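Local coordinates for protein fucose-specific lectin (Aleuria aurantia, PDB 6GKE) that binds L-fucose at sites between the blades of its six-bladed beta-propeller, with strongest preference for the alpha-1,6-linked core fucose of glycoproteins, at residues P262-A267 with F279-G284; Y181-D186 with A210-A215; E3-S8 with A57-P62; Y228-R233 with T258-D263. The protein carries 1 engineered substitution. All coordinates share one frame; numbering follows the deposited sequence.

Contact 1. Residues P262-A267 with F279-G284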
loop_
_atom_site.group_PDB
_atom_site.type_symbol
_atom_site.label_atom_id
_atom_site.label_comp_id
_atom_site.label_asym_id
_atom_site.label_seq_id
_atom_site.Cartn_x
_atom_site.Cartn_y
_atom_site.Cartn_z
ATOM N N PRO A 262 -4.558 7.750 -0.660
ATOM C CA PRO A 262 -3.901 8.413 -1.784
ATOM C C PRO A 262 -3.575 7.438 -2.924
ATOM O O PRO A 262 -3.230 6.277 -2.683
ATOM C CB PRO A 262 -2.624 8.985 -1.154
ATOM C CG PRO A 262 -3.003 9.191 0.291
ATOM C CD PRO A 262 -3.865 7.993 0.619
ATOM N N ASP A 263 -3.686 7.940 -4.158
ATOM C CA ASP A 263 -3.142 7.293 -5.369
ATOM C C ASP A 263 -3.873 5.987 -5.709
ATOM O O ASP A 263 -3.364 5.173 -6.475
ATOM C CB ASP A 263 -1.636 7.063 -5.235
ATOM C CG ASP A 263 -0.902 8.363 -4.988
ATOM O OD1 ASP A 263 -1.107 9.305 -5.778
ATOM O OD2 ASP A 263 -0.149 8.440 -3.999
ATOM N N THR A 264 -5.110 5.839 -5.224
ATOM C CA THR A 264 -5.915 4.645 -5.430
ATOM C C THR A 264 -6.910 4.854 -6.579
ATOM O O THR A 264 -7.085 5.951 -7.098
ATOM C CB THR A 264 -6.640 4.255 -4.138
ATOM O OG1 THR A 264 -7.468 5.347 -3.740
ATOM C CG2 THR A 264 -5.677 3.872 -3.038
ATOM N N PHE A 265 -7.584 3.762 -6.943
ATOM C CA PHE A 265 -8.452 3.710 -8.120
ATOM C C PHE A 265 -9.899 3.410 -7.727
ATOM O O PHE A 265 -10.174 2.940 -6.624
ATOM C CB PHE A 265 -7.910 2.656 -9.091
ATOM C CG PHE A 265 -6.525 3.005 -9.566
ATOM C CD1 PHE A 265 -6.339 3.975 -10.539
ATOM C CD2 PHE A 265 -5.404 2.445 -8.976
ATOM C CE1 PHE A 265 -5.065 4.357 -10.933
ATOM C CE2 PHE A 265 -4.131 2.828 -9.374
ATOM C CZ PHE A 265 -3.965 3.787 -10.346
ATOM N N ILE A 266 -10.810 3.648 -8.678
ATOM C CA ILE A 266 -12.210 3.283 -8.517
ATOM C C ILE A 266 -12.631 2.348 -9.654
ATOM O O ILE A 266 -11.954 2.201 -10.668
ATOM C CB ILE A 266 -13.143 4.513 -8.449
ATOM C CG1 ILE A 266 -13.184 5.305 -9.761
ATOM C CG2 ILE A 266 -12.774 5.378 -7.261
ATOM C CD1 ILE A 266 -14.270 6.362 -9.816
ATOM N N ALA A 267 -13.798 1.728 -9.472
ATOM C CA ALA A 267 -14.490 1.009 -10.529
ATOM C C ALA A 267 -15.986 1.098 -10.244
ATOM O O ALA A 267 -16.377 1.228 -9.088
ATOM C CB ALA A 267 -14.046 -0.435 -10.591
ATOM N N PHE A 279 -16.655 1.172 -6.346
ATOM C CA PHE A 279 -15.649 0.588 -5.468
ATOM C C PHE A 279 -14.452 1.525 -5.311
ATOM O O PHE A 279 -14.091 2.241 -6.247
ATOM C CB PHE A 279 -15.177 -0.752 -6.031
ATOM C CG PHE A 279 -16.286 -1.762 -6.085
ATOM C CD1 PHE A 279 -16.551 -2.564 -4.987
ATOM C CD2 PHE A 279 -17.114 -1.863 -7.194
ATOM C CE1 PHE A 279 -17.596 -3.474 -5.011
ATOM C CE2 PHE A 279 -18.166 -2.766 -7.210
ATOM C CZ PHE A 279 -18.409 -3.566 -6.118
ATOM N N PHE A 280 -13.841 1.482 -4.121
ATOM C CA PHE A 280 -12.651 2.256 -3.825
ATOM C C PHE A 280 -11.791 1.488 -2.817
ATOM O O PHE A 280 -12.218 0.488 -2.235
ATOM C CB PHE A 280 -13.022 3.664 -3.337
ATOM C CG PHE A 280 -13.755 3.762 -2.023
ATOM C CD1 PHE A 280 -15.142 3.698 -1.970
ATOM C CD2 PHE A 280 -13.064 3.978 -0.840
ATOM C CE1 PHE A 280 -15.815 3.831 -0.764
ATOM C CE2 PHE A 280 -13.736 4.109 0.364
ATOM C CZ PHE A 280 -15.109 4.036 0.401
ATOM N N GLN A 281 -10.558 1.971 -2.638
ATOM C CA GLN A 281 -9.590 1.325 -1.759
ATOM C C GLN A 281 -9.268 2.260 -0.593
ATOM O O GLN A 281 -8.906 3.418 -0.794
ATOM C CB GLN A 281 -8.330 0.943 -2.535
ATOM C CG GLN A 281 -7.287 0.232 -1.682
ATOM C CD GLN A 281 -6.100 -0.211 -2.503
ATOM O OE1 GLN A 281 -5.407 0.604 -3.108
ATOM N NE2 GLN A 281 -5.864 -1.515 -2.557
ATOM N N ALA A 282 -9.364 1.710 0.624
ATOM C CA ALA A 282 -9.227 2.467 1.857
ATOM C C ALA A 282 -8.228 1.776 2.789
ATOM O O ALA A 282 -7.725 0.694 2.501
ATOM C CB ALA A 282 -10.574 2.593 2.524
ATOM N N SER A 283 -7.961 2.417 3.928
ATOM C CA SER A 283 -7.115 1.827 4.954
ATOM C C SER A 283 -7.643 0.434 5.311
ATOM O O SER A 283 -8.845 0.182 5.300
ATOM C CB SER A 283 -7.036 2.702 6.172
ATOM O OG SER A 283 -8.301 2.790 6.805
ATOM N N GLY A 284 -6.716 -0.478 5.616
ATOM C CA GLY A 284 -7.096 -1.851 5.919
ATOM C C GLY A 284 -6.004 -2.858 5.577
ATOM O O GLY A 284 -5.547 -3.574 6.463
HETATM O O HOH W 1 -9.998 4.348 -4.237
HETATM O O HOH W 2 -6.386 1.379 -5.684
#

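Contact 2. Residues Y181-D186 with A210-A215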
loop_
_atom_site.group_PDB
_atom_site.type_symbol
_atom_site.label_atom_id
_atom_site.label_comp_id
_atom_site.label_asym_id
_atom_site.label_seq_id
_atom_site.Cartn_x
_atom_site.Cartn_y
_atom_site.Cartn_z
ATOM N N TYR A 181 -14.925 8.276 -21.874
ATOM C CA TYR A 181 -14.585 9.420 -21.035
ATOM C C TYR A 181 -13.117 9.309 -20.642
ATOM O O TYR A 181 -12.639 8.241 -20.289
ATOM C CB TYR A 181 -15.495 9.477 -19.802
ATOM C CG TYR A 181 -16.938 9.584 -20.203
ATOM C CD1 TYR A 181 -17.507 10.811 -20.494
ATOM C CD2 TYR A 181 -17.700 8.449 -20.411
ATOM C CE1 TYR A 181 -18.807 10.911 -20.958
ATOM C CE2 TYR A 181 -19.003 8.530 -20.872
ATOM C CZ TYR A 181 -19.557 9.765 -21.157
ATOM O OH TYR A 181 -20.834 9.835 -21.647
ATOM N N TYR A 182 -12.405 10.430 -20.711
ATOM C CA TYR A 182 -10.974 10.446 -20.427
ATOM C C TYR A 182 -10.597 11.857 -19.984
ATOM O O TYR A 182 -11.389 12.774 -20.141
ATOM C CB TYR A 182 -10.186 10.019 -21.667
ATOM C CG TYR A 182 -10.373 10.948 -22.839
ATOM C CD1 TYR A 182 -11.453 10.823 -23.696
ATOM C CD2 TYR A 182 -9.498 11.998 -23.057
ATOM C CE1 TYR A 182 -11.651 11.702 -24.746
ATOM C CE2 TYR A 182 -9.674 12.882 -24.108
ATOM C CZ TYR A 182 -10.758 12.737 -24.955
ATOM O OH TYR A 182 -10.929 13.623 -25.980
ATOM N N GLN A 183 -9.384 12.026 -19.455
ATOM C CA GLN A 183 -8.942 13.332 -19.008
ATOM C C GLN A 183 -7.921 13.872 -20.010
ATOM O O GLN A 183 -6.867 13.278 -20.227
ATOM C CB GLN A 183 -8.369 13.252 -17.596
ATOM C CG GLN A 183 -8.043 14.621 -17.011
ATOM C CD GLN A 183 -7.703 14.543 -15.544
ATOM O OE1 GLN A 183 -7.033 13.615 -15.096
ATOM N NE2 GLN A 183 -8.144 15.531 -14.784
ATOM N N ALA A 184 -8.274 15.002 -20.631
ATOM C CA ALA A 184 -7.447 15.630 -21.648
ATOM C C ALA A 184 -6.344 16.451 -20.983
ATOM O O ALA A 184 -6.336 16.640 -19.768
ATOM C CB ALA A 184 -8.308 16.486 -22.541
ATOM N N THR A 185 -5.429 16.972 -21.806
ATOM C CA THR A 185 -4.224 17.622 -21.318
ATOM C C THR A 185 -4.521 18.921 -20.552
ATOM O O THR A 185 -3.651 19.386 -19.844
ATOM C CB THR A 185 -3.229 17.875 -22.461
ATOM O OG1 THR A 185 -3.894 18.558 -23.526
ATOM C CG2 THR A 185 -2.613 16.594 -22.981
ATOM N N ASP A 186 -5.722 19.499 -20.699
ATOM C CA ASP A 186 -6.148 20.681 -19.924
ATOM C C ASP A 186 -6.806 20.278 -18.592
ATOM O O ASP A 186 -7.397 21.123 -17.926
ATOM C CB ASP A 186 -7.081 21.574 -20.749
ATOM C CG ASP A 186 -8.335 20.892 -21.268
ATOM O OD1 ASP A 186 -8.416 19.640 -21.192
ATOM O OD2 ASP A 186 -9.224 21.619 -21.750
ATOM N N ALA A 210 -5.922 16.707 -11.583
ATOM C CA ALA A 210 -5.048 15.958 -12.472
ATOM C C ALA A 210 -4.929 14.507 -11.988
ATOM O O ALA A 210 -4.628 14.260 -10.825
ATOM C CB ALA A 210 -3.690 16.612 -12.540
ATOM N N GLY A 211 -5.147 13.556 -12.899
ATOM C CA GLY A 211 -4.888 12.144 -12.642
ATOM C C GLY A 211 -6.029 11.400 -11.960
ATOM O O GLY A 211 -5.796 10.330 -11.417
ATOM N N VAL A 212 -7.258 11.917 -12.010
ATOM C CA VAL A 212 -8.396 11.196 -11.422
ATOM C C VAL A 212 -8.589 9.830 -12.093
ATOM O O VAL A 212 -8.399 9.651 -13.302
ATOM C CB VAL A 212 -9.702 12.003 -11.500
ATOM C CG1 VAL A 212 -9.698 13.150 -10.510
ATOM C CG2 VAL A 212 -10.014 12.492 -12.911
ATOM N N SER A 213 -9.057 8.875 -11.286
ATOM C CA SER A 213 -9.553 7.595 -11.758
ATOM C C SER A 213 -11.002 7.779 -12.221
ATOM O O SER A 213 -11.786 8.386 -11.509
ATOM C CB SER A 213 -9.421 6.571 -10.649
ATOM O OG SER A 213 -9.880 5.291 -11.048
ATOM N N ILE A 214 -11.342 7.248 -13.403
ATOM C CA ILE A 214 -12.626 7.514 -14.070
ATOM C C ILE A 214 -13.365 6.193 -14.293
ATOM O O ILE A 214 -12.764 5.192 -14.648
ATOM C CB ILE A 214 -12.395 8.252 -15.407
ATOM C CG1 ILE A 214 -11.700 9.595 -15.170
ATOM C CG2 ILE A 214 -13.688 8.417 -16.202
ATOM C CD1 ILE A 214 -11.213 10.272 -16.426
ATOM N N ALA A 215 -14.689 6.222 -14.138
ATOM C CA ALA A 215 -15.540 5.098 -14.494
ATOM C C ALA A 215 -16.832 5.655 -15.094
ATOM O O ALA A 215 -17.197 6.801 -14.833
ATOM C CB ALA A 215 -15.820 4.227 -13.289
HETATM O O HOH W 3 -6.835 10.734 -15.188
#

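Contact 3. Residues E3-S8 with A57-P62. With EDO (1,2-ethanediol), chain I; EDO (1,2-ethanediol), chain B.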
loop_
_atom_site.group_PDB
_atom_site.type_symbol
_atom_site.label_atom_id
_atom_site.label_comp_id
_atom_site.label_asym_id
_atom_site.label_seq_id
_atom_site.Cartn_x
_atom_site.Cartn_y
_atom_site.Cartn_z
ATOM N N GLU A 3 -4.726 -8.997 1.854
ATOM C CA GLU A 3 -3.883 -9.356 0.720
ATOM C C GLU A 3 -4.184 -8.474 -0.500
ATOM O O GLU A 3 -3.686 -8.741 -1.580
ATOM C CB GLU A 3 -4.024 -10.853 0.466
ATOM C CG GLU A 3 -3.565 -11.664 1.662
ATOM C CD GLU A 3 -3.768 -13.161 1.546
ATOM O OE1 GLU A 3 -4.817 -13.582 1.011
ATOM O OE2 GLU A 3 -2.867 -13.900 1.988
ATOM N N PHE A 4 -4.954 -7.397 -0.307
ATOM C CA PHE A 4 -5.259 -6.435 -1.374
ATOM C C PHE A 4 -4.021 -5.573 -1.638
ATOM O O PHE A 4 -3.569 -4.857 -0.751
ATOM C CB PHE A 4 -6.442 -5.580 -0.920
ATOM C CG PHE A 4 -7.126 -4.677 -1.919
ATOM C CD1 PHE A 4 -6.876 -4.699 -3.288
ATOM C CD2 PHE A 4 -8.105 -3.813 -1.451
ATOM C CE1 PHE A 4 -7.579 -3.866 -4.147
ATOM C CE2 PHE A 4 -8.797 -2.976 -2.311
ATOM C CZ PHE A 4 -8.544 -3.013 -3.660
ATOM N N LEU A 5 -3.490 -5.624 -2.862
ATOM C CA LEU A 5 -2.329 -4.826 -3.209
ATOM C C LEU A 5 -2.698 -3.339 -3.164
ATOM O O LEU A 5 -3.647 -2.896 -3.812
ATOM C CB LEU A 5 -1.859 -5.236 -4.604
ATOM C CG LEU A 5 -0.677 -4.461 -5.180
ATOM C CD1 LEU A 5 0.607 -4.791 -4.435
ATOM C CD2 LEU A 5 -0.550 -4.769 -6.667
ATOM N N TYR A 6 -1.906 -2.553 -2.435
ATOM C CA TYR A 6 -2.143 -1.115 -2.353
ATOM C C TYR A 6 -1.856 -0.494 -3.721
ATOM O O TYR A 6 -0.783 -0.711 -4.277
ATOM C CB TYR A 6 -1.278 -0.472 -1.269
ATOM C CG TYR A 6 -1.319 1.032 -1.247
ATOM C CD1 TYR A 6 -2.514 1.718 -1.113
ATOM C CD2 TYR A 6 -0.154 1.769 -1.364
ATOM C CE1 TYR A 6 -2.552 3.102 -1.084
ATOM C CE2 TYR A 6 -0.173 3.152 -1.321
ATOM C CZ TYR A 6 -1.376 3.820 -1.192
ATOM O OH TYR A 6 -1.371 5.185 -1.151
ATOM N N THR A 7 -2.825 0.278 -4.216
ATOM C CA THR A 7 -2.851 0.905 -5.561
ATOM C C THR A 7 -3.091 -0.133 -6.662
ATOM O O THR A 7 -2.921 0.166 -7.844
ATOM C CB THR A 7 -1.667 1.842 -5.873
ATOM O OG1 THR A 7 -0.458 1.134 -6.150
ATOM C CG2 THR A 7 -1.436 2.850 -4.771
ATOM N N SER A 8 -3.601 -1.314 -6.296
ATOM C CA SER A 8 -4.225 -2.198 -7.273
ATOM C C SER A 8 -5.300 -1.433 -8.045
ATOM O O SER A 8 -6.068 -0.670 -7.462
ATOM C CB SER A 8 -4.868 -3.369 -6.577
ATOM O OG SER A 8 -5.565 -4.217 -7.476
ATOM N N ALA A 57 -1.329 -11.105 -13.586
ATOM C CA ALA A 57 -0.921 -9.997 -14.418
ATOM C C ALA A 57 0.335 -9.382 -13.807
ATOM O O ALA A 57 0.703 -9.710 -12.679
ATOM C CB ALA A 57 -2.041 -8.992 -14.524
ATOM N N LYS A 58 0.974 -8.460 -14.530
ATOM C CA LYS A 58 2.086 -7.746 -13.930
ATOM C C LYS A 58 1.594 -7.057 -12.657
ATOM O O LYS A 58 0.428 -6.683 -12.547
ATOM C CB LYS A 58 2.705 -6.725 -14.889
ATOM C CG LYS A 58 1.926 -5.433 -15.102
ATOM C CD LYS A 58 2.724 -4.411 -15.878
ATOM C CE LYS A 58 2.028 -3.075 -16.001
ATOM N NZ LYS A 58 2.917 -2.089 -16.658
ATOM N N LEU A 59 2.491 -6.885 -11.689
ATOM C CA LEU A 59 2.119 -6.148 -10.494
ATOM C C LEU A 59 1.678 -4.739 -10.912
ATOM O O LEU A 59 2.315 -4.107 -11.749
ATOM C CB LEU A 59 3.274 -6.108 -9.488
ATOM C CG LEU A 59 3.362 -7.293 -8.524
ATOM C CD1 LEU A 59 2.192 -7.314 -7.554
ATOM C CD2 LEU A 59 3.469 -8.626 -9.237
ATOM N N PHE A 60 0.576 -4.269 -10.315
ATOM C CA PHE A 60 -0.019 -2.941 -10.578
ATOM C C PHE A 60 -0.598 -2.872 -11.998
ATOM O O PHE A 60 -0.812 -1.788 -12.528
ATOM C CB PHE A 60 0.974 -1.804 -10.294
ATOM C CG PHE A 60 1.630 -1.930 -8.943
ATOM C CD1 PHE A 60 0.971 -1.520 -7.797
ATOM C CD2 PHE A 60 2.888 -2.495 -8.809
ATOM C CE1 PHE A 60 1.551 -1.672 -6.548
ATOM C CE2 PHE A 60 3.474 -2.636 -7.560
ATOM C CZ PHE A 60 2.802 -2.227 -6.433
ATOM N N SER A 61 -0.931 -4.026 -12.580
ATOM C CA SER A 61 -1.577 -4.074 -13.876
ATOM C C SER A 61 -2.871 -3.276 -13.856
ATOM O O SER A 61 -3.663 -3.372 -12.914
ATOM C CB SER A 61 -1.910 -5.494 -14.255
ATOM O OG SER A 61 -2.642 -5.560 -15.475
ATOM N N PRO A 62 -3.208 -2.577 -14.959
ATOM C CA PRO A 62 -4.569 -2.078 -15.104
ATOM C C PRO A 62 -5.532 -3.263 -15.266
ATOM O O PRO A 62 -5.110 -4.379 -15.603
ATOM C CB PRO A 62 -4.479 -1.203 -16.357
ATOM C CG PRO A 62 -3.413 -1.885 -17.182
ATOM C CD PRO A 62 -2.390 -2.343 -16.164
HETATM C C1 EDO I . 1.771 -1.510 -2.825
HETATM O O1 EDO I . 1.744 -0.132 -3.187
HETATM C C2 EDO I . 2.636 -1.995 -1.661
HETATM O O2 EDO I . 1.979 -3.055 -0.884
HETATM C C1 EDO B . -0.066 -3.386 1.388
HETATM O O1 EDO B . -0.778 -2.642 2.373
HETATM C C2 EDO B . -0.675 -3.637 0.008
HETATM O O2 EDO B . 0.330 -3.576 -1.062
#

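Contact 4. Residues Y228-R233 with T258-D263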
loop_
_atom_site.group_PDB
_atom_site.type_symbol
_atom_site.label_atom_id
_atom_site.label_comp_id
_atom_site.label_asym_id
_atom_site.label_seq_id
_atom_site.Cartn_x
_atom_site.Cartn_y
_atom_site.Cartn_z
ATOM N N TYR A 228 -18.165 8.851 -13.225
ATOM C CA TYR A 228 -17.569 8.954 -11.900
ATOM C C TYR A 228 -16.093 9.303 -12.034
ATOM O O TYR A 228 -15.405 8.785 -12.911
ATOM C CB TYR A 228 -17.705 7.640 -11.124
ATOM C CG TYR A 228 -19.144 7.282 -10.903
ATOM C CD1 TYR A 228 -19.887 7.938 -9.937
ATOM C CD2 TYR A 228 -19.790 6.372 -11.719
ATOM C CE1 TYR A 228 -21.241 7.693 -9.780
ATOM C CE2 TYR A 228 -21.141 6.112 -11.573
ATOM C CZ TYR A 228 -21.874 6.782 -10.609
ATOM O OH TYR A 228 -23.221 6.562 -10.506
ATOM N N TRP A 229 -15.598 10.137 -11.123
ATOM C CA TRP A 229 -14.161 10.319 -11.027
ATOM C C TRP A 229 -13.761 10.580 -9.582
ATOM O O TRP A 229 -14.516 11.128 -8.787
ATOM C CB TRP A 229 -13.635 11.413 -11.961
ATOM C CG TRP A 229 -14.185 12.790 -11.764
ATOM C CD1 TRP A 229 -13.690 13.793 -10.985
ATOM C CD2 TRP A 229 -15.315 13.339 -12.456
ATOM N NE1 TRP A 229 -14.451 14.922 -11.133
ATOM C CE2 TRP A 229 -15.453 14.675 -12.030
ATOM C CE3 TRP A 229 -16.228 12.822 -13.380
ATOM C CZ2 TRP A 229 -16.459 15.505 -12.522
ATOM C CZ3 TRP A 229 -17.222 13.642 -13.863
ATOM C CH2 TRP A 229 -17.337 14.966 -13.435
ATOM N N GLN A 230 -12.528 10.175 -9.265
ATOM C CA GLN A 230 -12.021 10.322 -7.920
ATOM C C GLN A 230 -10.498 10.318 -7.958
ATOM O O GLN A 230 -9.881 9.418 -8.543
ATOM C CB GLN A 230 -12.518 9.178 -7.037
ATOM C CG GLN A 230 -12.155 9.313 -5.565
ATOM C CD GLN A 230 -12.593 8.087 -4.804
ATOM O OE1 GLN A 230 -13.751 7.971 -4.401
ATOM N NE2 GLN A 230 -11.677 7.143 -4.651
ATOM N N LYS A 231 -9.909 11.298 -7.271
ATOM C CA LYS A 231 -8.507 11.261 -6.905
ATOM C C LYS A 231 -8.416 10.657 -5.503
ATOM O O LYS A 231 -9.223 10.986 -4.634
ATOM C CB LYS A 231 -7.912 12.669 -6.923
ATOM C CG LYS A 231 -6.488 12.756 -6.403
ATOM C CD LYS A 231 -5.844 14.100 -6.601
ATOM C CE LYS A 231 -4.489 14.177 -5.938
ATOM N NZ LYS A 231 -3.909 15.534 -6.050
ATOM N N GLY A 232 -7.421 9.799 -5.268
ATOM C CA GLY A 232 -7.306 9.162 -3.973
ATOM C C GLY A 232 -7.217 10.200 -2.866
ATOM O O GLY A 232 -6.492 11.189 -2.985
ATOM N N ARG A 233 -7.968 9.952 -1.789
ATOM C CA ARG A 233 -8.091 10.830 -0.611
ATOM C C ARG A 233 -8.729 12.176 -0.989
ATOM O O ARG A 233 -8.531 13.181 -0.305
ATOM C CB ARG A 233 -6.759 11.010 0.125
ATOM C CG ARG A 233 -6.965 11.226 1.617
ATOM C CD ARG A 233 -5.676 11.469 2.365
ATOM N NE ARG A 233 -5.861 11.416 3.808
ATOM C CZ ARG A 233 -6.257 12.441 4.560
ATOM N NH1 ARG A 233 -6.563 13.597 3.995
ATOM N NH2 ARG A 233 -6.349 12.305 5.872
ATOM N N THR A 258 -13.417 11.921 2.679
ATOM C CA THR A 258 -12.390 11.458 1.738
ATOM C C THR A 258 -11.877 10.073 2.129
ATOM O O THR A 258 -10.701 9.906 2.451
ATOM C CB THR A 258 -11.245 12.473 1.640
ATOM O OG1 THR A 258 -10.590 12.611 2.903
ATOM C CG2 THR A 258 -11.712 13.840 1.185
ATOM N N PRO A 259 -12.741 9.036 2.101
ATOM C CA PRO A 259 -12.413 7.754 2.719
ATOM C C PRO A 259 -11.388 6.874 1.986
ATOM O O PRO A 259 -10.968 5.878 2.559
ATOM C CB PRO A 259 -13.778 7.044 2.790
ATOM C CG PRO A 259 -14.559 7.630 1.640
ATOM C CD PRO A 259 -14.122 9.078 1.593
ATOM N N SER A 260 -11.010 7.226 0.751
ATOM C CA SER A 260 -10.022 6.446 0.013
ATOM C C SER A 260 -8.598 6.859 0.397
ATOM O O SER A 260 -8.357 7.961 0.866
ATOM C CB SER A 260 -10.211 6.575 -1.473
ATOM O OG SER A 260 -9.975 7.905 -1.921
ATOM N N LEU A 261 -7.650 5.953 0.152
ATOM C CA LEU A 261 -6.239 6.254 0.341
ATOM C C LEU A 261 -5.688 7.033 -0.849
ATOM O O LEU A 261 -6.217 6.979 -1.961
ATOM C CB LEU A 261 -5.438 4.964 0.527
ATOM C CG LEU A 261 -5.641 4.233 1.851
ATOM C CD1 LEU A 261 -5.044 2.840 1.760
ATOM C CD2 LEU A 261 -5.031 5.004 3.017
ATOM N N PRO A 262 -4.558 7.750 -0.660
ATOM C CA PRO A 262 -3.901 8.413 -1.784
ATOM C C PRO A 262 -3.575 7.438 -2.924
ATOM O O PRO A 262 -3.230 6.277 -2.683
ATOM C CB PRO A 262 -2.624 8.985 -1.154
ATOM C CG PRO A 262 -3.003 9.191 0.291
ATOM C CD PRO A 262 -3.865 7.993 0.619
ATOM N N ASP A 263 -3.686 7.940 -4.158
ATOM C CA ASP A 263 -3.142 7.293 -5.369
ATOM C C ASP A 263 -3.873 5.987 -5.709
ATOM O O ASP A 263 -3.364 5.173 -6.475
ATOM C CB ASP A 263 -1.636 7.063 -5.235
ATOM C CG ASP A 263 -0.902 8.363 -4.988
ATOM O OD1 ASP A 263 -1.107 9.305 -5.778
ATOM O OD2 ASP A 263 -0.149 8.440 -3.999
HETATM O O HOH W 4 -4.221 10.713 -4.531
HETATM O O HOH W 5 -6.237 8.424 3.374
#

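Contact 1. Residues P262-A267 with F279-G284
F279 and A267 form a hydrogen-bonded antiparallel pair where the loop 262-267 runs into strand 267-271, and the pairing shows how a strand pair can hand over to bridging waters. The bond from F279 N to A267 O is short (2.8 Å) and nearly follows the carbonyl axis. The return bond, A267 N to F279 O, is stretched to 3.3 Å, with its donor tilted 29° from the carbonyl plane. F279 O also takes a CA-H contact from I266 CA at 3.1 Å. At F280 the touch is apolar, I266 CG2 lying 4.3 Å from its CB. By Q281 the backbones have parted. One water accepts from Q281 N, 2.9 Å away, and donates to F265 O and T264 OG1; another accepts from F265 N and donates to Q281 OE1. With CG anti to the backbone N (chi1 -179°) and the chain extended, Q281 brings OE1 to 3.3 Å from T264 CG2. Its amide also serves the N-terminal loop, OE1 accepting from T7 N and NE2 bonding L5 O, while T264 OG1 has L261 O as a further partner. Direct pairing here is thus limited to A267 and F279, where the shared sheet begins, and water takes over for Q281 N, F265 N and F265 O.

Contact 2. Residues Y181-D186 with A210-A215
Y181 meets I214 through aliphatic carbon alone, its CB resting 4.2 Å from I214 CG2, which makes this a compact case of two propeller blades packed face against face. The tyrosine ring leads off elsewhere: CG stands beside the backbone N (chi1 -59°), and OH is hydrogen-bonded to E191, a fucose-binding residue. Y182 turns its side chain away and offers only backbone, so that I214 CD1 lies 3.9 Å from Y182 C, against the peptide link between Y182 and Q183. Q183 then supplies the polar half of the contact. Its extended chain, CG anti to the backbone N, reaches across to the loop before strand 213-219, where OE1 accepts a hydrogen bond from G211 N at 2.9 Å; the donor sits 24° from the carbonyl plane. V212 crosses the glutamine chain at about a right angle, with CG2 3.9 Å from Q183 OE1. A water lies within bonding distance of Q183 OE1 and V212 O. NE2 is held by the carbonyls of S209 and N187, which fixes the rotation of the amide. Strands 181-183 and 213-215 run 167° apart with axes 7.5 Å from each other, yet belong to different sheets. I189 of strand 188-194 touches both V212 and I214, and strand 224-230 flanks the contact, with W229 on V212 and V227 on Y181.

Contact 3. Residues E3-S8 with A57-P62
L5 sets CG anti to its backbone N (chi1 177°), while F60 keeps its ring beside its own N (chi1 -50°), and the two settings bring a leucine methyl over an aromatic face. L5 CD2 stands 4.0 Å from the centroid of the F60 ring and 23° off its normal, a CH-pi contact displaced toward the rim. The same methyl touches L59 CD1 at 3.8 Å. Each segment contains a type II turn, L5-S8 and K58-S61, and T7 and F60 occupy the same third position in them. Y6 O lies at the ring edge, in plane, 3.4 Å from F60 CE1. It also accepts from T7 OG1 at 2.6 Å. Two ethanediol sites, probably from the crystallisation liquor, adjoin Y6 O and Y6 N; they overlap and are probably alternatives, so their bonds to Y6 remain doubtful. T7 CG2 covers the centre of one face of the Y6 ring. The dimer partner also lies close: Y6 stacks on Y6 of the second subunit, and L59 O accepts from W312 of that subunit. Within the chain, backbone bonds tie L5 to Q28 of strand 22-28 and K58 to V81 of strand 73-81, so the turns join successive blades.

Contact 4. Residues Y228-R233 with T258-D263
G232 and P262 bring their CA atoms within 4.1 Å, and R233 and S260 theirs within 4.8 Å, a closeness of two loop backbones that illustrates what a glycine can allow. G232 CA lies only 3.2 Å from L261 O, an approach permitted by the absence of a side chain. R233 CA makes a CA-H contact to S260 O, also at 3.2 Å, while a water accepts from D263 N and donates to G232 O. The direct hydrogen bond joins backbone to side chain: R233 N donates to S260 OG at 2.9 Å, close to straight at 160°. S260 can receive it because OG sits between its own N and carbonyl carbon (chi1 65°). Q230 NE2 comes to 3.3 Å from the same OG, but at an angle too poor for a bond. In the conformer described, R233 extends alongside P262, pointing the same way, with its CD 4.1 Å from P262 CG. T258 packs its CB 3.4 Å from R233 O. At the dimer interface P262 packs on L261 of the second subunit, and L261 on Y6 of that subunit. Strand 228-230 is bonded through Y228 and Q230 to A215 and S213 of strand 213-219. S260 also touches F280 of strand 275-282, and L261 pairs by backbone with Q281 of that strand.

Overall arrangement
The four contacts show one propeller fold held by different chemistry. Contacts 2, 3 and 4 join neighbouring blades, while contact 1 ties the loop entering a blade to that blade's own second strand. Contacts 1, 2 and 3 are buried; contact 4 is partly exposed. Only contact 1 contains paired strand backbones, in the sheet that begins with strand 267-271; contact 2 presses two sheets together with one amide and aliphatic carbon, contact 3 is apolar and aromatic, and contact 4 combines close loop backbones with a backbone-to-serine bond. Contacts 1 and 4 share P262 and D263, and I266 N of contact 1 probably hydrogen-bonds S213 OG of contact 2. Contacts 1, 3 and 4 border the second subunit; contact 2 lies beside a fucose pocket instead.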